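Local coordinates for DUF5642 domain-containing protein (Mycobacterium smegmatis, PDB 4TMD) that is of unknown function, but its precursor has a predicted lipoprotein-type signal sequence and it belongs to a family in the Mog1p/PsbP clan, consistent with an exported protein, at residues E57-P62 / E90-S95. Numbering follows the deposited sequence.
Sequences EGQQFP and EPVPLS
Gln-59 reaches from the loop that follows helix 53-56 to the loop leaving strand 79-88, and its primary amide reads the backbone of Pro-93 and Ser-95. From CB the chain sets off with CG anti to the backbone N (chi1 -180°), then bends at chi2 (63°), which delivers the flat amide to the 90-95 loop. There Gln-59 CD lies about equally far from Ser-95 N and Pro-93 O. At the tip Gln-59 OE1 accepts from Ser-95 N at 2.9 Å in an almost straight bond, the donor tilted from the carbonyl plane. On the other branch Gln-59 NE2 gives one hydrogen to Pro-93 O at 3.0 Å, with that oxygen in the plane of the amide. The second hydrogen of NE2 turns back to Gln-60 O in its own segment, a more bent bond at 148°. Leu-94 lies between the two gripped residues in sequence, and Leu-94 CD1 lies against Gln-59 OE1, 3.7 Å away.

Two waters extend the network: one donates to Gln-59 OE1 and Ser-95 O, the other bridges Gln-60 O and Pro-93 O. Beside the amide, Val-92 CG1 packs 3.6 Å from Gln-59 NE2 and also rests on Gln-60 O. Val-92 CG2 meets the Phe-61 ring obliquely, 4.1 Å from Phe-61 CD2, while Pro-62 CD touches CG1 more loosely. Met-159 of strand 158-166 packs against Gln-59, Phe-61 and Val-92 alike, so the two loops meet over the central sheet.

Both segments are loop, and the direct hydrogen bonds between them run through the side chain of Gln-59. Buried as it is, the Gln-59 amide has both N-H groups bonded and its oxygen shared by a backbone N-H and a water, a pattern that fixes which end is oxygen and holds the group against rotation.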
loop_
_atom_site.group_PDB
_atom_site.type_symbol
_atom_site.label_atom_id
_atom_site.label_comp_id
_atom_site.label_asym_id
_atom_site.label_seq_id
_atom_site.Cartn_x
_atom_site.Cartn_y
_atom_site.Cartn_z
ATOM N N GLU A 57 -3.136 11.184 4.829
ATOM C CA GLU A 57 -3.298 10.942 3.399
ATOM C C GLU A 57 -2.518 9.712 2.913
ATOM O O GLU A 57 -2.810 9.167 1.846
ATOM C CB GLU A 57 -2.855 12.180 2.601
ATOM C CG GLU A 57 -3.431 13.505 3.121
ATOM C CD GLU A 57 -2.986 14.713 2.302
ATOM O OE1 GLU A 57 -2.075 14.567 1.450
ATOM O OE2 GLU A 57 -3.550 15.810 2.513
ATOM N N GLY A 58 -1.526 9.286 3.691
ATOM C CA GLY A 58 -0.730 8.128 3.334
ATOM C C GLY A 58 0.170 8.448 2.156
ATOM O O GLY A 58 0.283 9.605 1.754
ATOM N N GLN A 59 0.788 7.418 1.584
ATOM C CA GLN A 59 1.807 7.611 0.561
ATOM C C GLN A 59 1.260 8.270 -0.701
ATOM O O GLN A 59 0.417 7.706 -1.406
ATOM C CB GLN A 59 2.455 6.283 0.187
ATOM C CG GLN A 59 3.533 6.441 -0.879
ATOM C CD GLN A 59 4.699 7.292 -0.390
ATOM O OE1 GLN A 59 5.273 7.036 0.677
ATOM N NE2 GLN A 59 5.046 8.318 -1.163
ATOM N N GLN A 60 1.772 9.462 -0.989
ATOM C CA GLN A 60 1.340 10.218 -2.157
ATOM C C GLN A 60 2.278 10.074 -3.355
ATOM O O GLN A 60 3.476 9.848 -3.207
ATOM C CB GLN A 60 1.198 11.701 -1.792
ATOM C CG GLN A 60 0.080 11.975 -0.798
ATOM C CD GLN A 60 -1.270 11.480 -1.298
ATOM O OE1 GLN A 60 -1.754 11.913 -2.346
ATOM N NE2 GLN A 60 -1.875 10.555 -0.557
ATOM N N PHE A 61 1.709 10.205 -4.547
ATOM C CA PHE A 61 2.487 10.280 -5.770
ATOM C C PHE A 61 2.169 11.595 -6.472
ATOM O O PHE A 61 1.092 11.735 -7.061
ATOM C CB PHE A 61 2.189 9.093 -6.682
ATOM C CG PHE A 61 2.609 7.772 -6.109
ATOM C CD1 PHE A 61 1.867 7.167 -5.106
ATOM C CD2 PHE A 61 3.747 7.134 -6.573
ATOM C CE1 PHE A 61 2.254 5.957 -4.577
ATOM C CE2 PHE A 61 4.137 5.920 -6.052
ATOM C CZ PHE A 61 3.392 5.330 -5.053
ATOM N N PRO A 62 3.098 12.564 -6.393
ATOM C CA PRO A 62 2.959 13.883 -7.027
ATOM C C PRO A 62 2.508 13.777 -8.484
ATOM O O PRO A 62 2.937 12.868 -9.196
ATOM C CB PRO A 62 4.369 14.484 -6.919
ATOM C CG PRO A 62 5.264 13.359 -6.472
ATOM C CD PRO A 62 4.394 12.422 -5.710
ATOM N N GLU A 90 12.290 10.077 -11.074
ATOM C CA GLU A 90 13.051 10.416 -9.875
ATOM C C GLU A 90 12.386 9.767 -8.664
ATOM O O GLU A 90 11.246 9.317 -8.760
ATOM C CB GLU A 90 13.178 11.935 -9.709
ATOM C CG GLU A 90 11.897 12.707 -9.666
ATOM C CD GLU A 90 12.140 14.212 -9.767
ATOM O OE1 GLU A 90 13.193 14.686 -9.286
ATOM O OE2 GLU A 90 11.286 14.923 -10.339
ATOM N N PRO A 91 13.102 9.677 -7.536
ATOM C CA PRO A 91 12.513 8.980 -6.391
ATOM C C PRO A 91 11.272 9.681 -5.849
ATOM O O PRO A 91 11.229 10.910 -5.820
ATOM C CB PRO A 91 13.633 9.003 -5.341
ATOM C CG PRO A 91 14.874 9.298 -6.088
ATOM C CD PRO A 91 14.473 10.140 -7.246
ATOM N N VAL A 92 10.284 8.896 -5.426
ATOM C CA VAL A 92 9.100 9.431 -4.761
ATOM C C VAL A 92 9.449 9.763 -3.326
ATOM O O VAL A 92 10.027 8.932 -2.624
ATOM C CB VAL A 92 7.930 8.429 -4.779
ATOM C CG1 VAL A 92 6.650 9.097 -4.306
ATOM C CG2 VAL A 92 7.737 7.869 -6.170
ATOM N N PRO A 93 9.132 10.989 -2.882
ATOM C CA PRO A 93 9.365 11.294 -1.466
ATOM C C PRO A 93 8.562 10.338 -0.571
ATOM O O PRO A 93 7.351 10.186 -0.743
ATOM C CB PRO A 93 8.874 12.741 -1.327
ATOM C CG PRO A 93 8.932 13.302 -2.726
ATOM C CD PRO A 93 8.611 12.147 -3.629
ATOM N N LEU A 94 9.240 9.681 0.355
ATOM C CA LEU A 94 8.603 8.668 1.187
ATOM C C LEU A 94 7.818 9.267 2.353
ATOM O O LEU A 94 8.335 10.092 3.098
ATOM C CB LEU A 94 9.656 7.706 1.724
ATOM C CG LEU A 94 9.139 6.549 2.577
ATOM C CD1 LEU A 94 8.497 5.490 1.704
ATOM C CD2 LEU A 94 10.276 5.961 3.414
ATOM N N SER A 95 6.573 8.840 2.523
ATOM C CA SER A 95 5.805 9.242 3.697
ATOM C C SER A 95 6.285 8.436 4.894
ATOM O O SER A 95 6.178 7.212 4.902
ATOM C CB SER A 95 4.304 9.042 3.467
ATOM O OG SER A 95 3.578 9.247 4.671
HETATM O O HOH W 1 5.114 5.321 2.960
HETATM O O HOH W 2 5.255 11.729 -1.919
#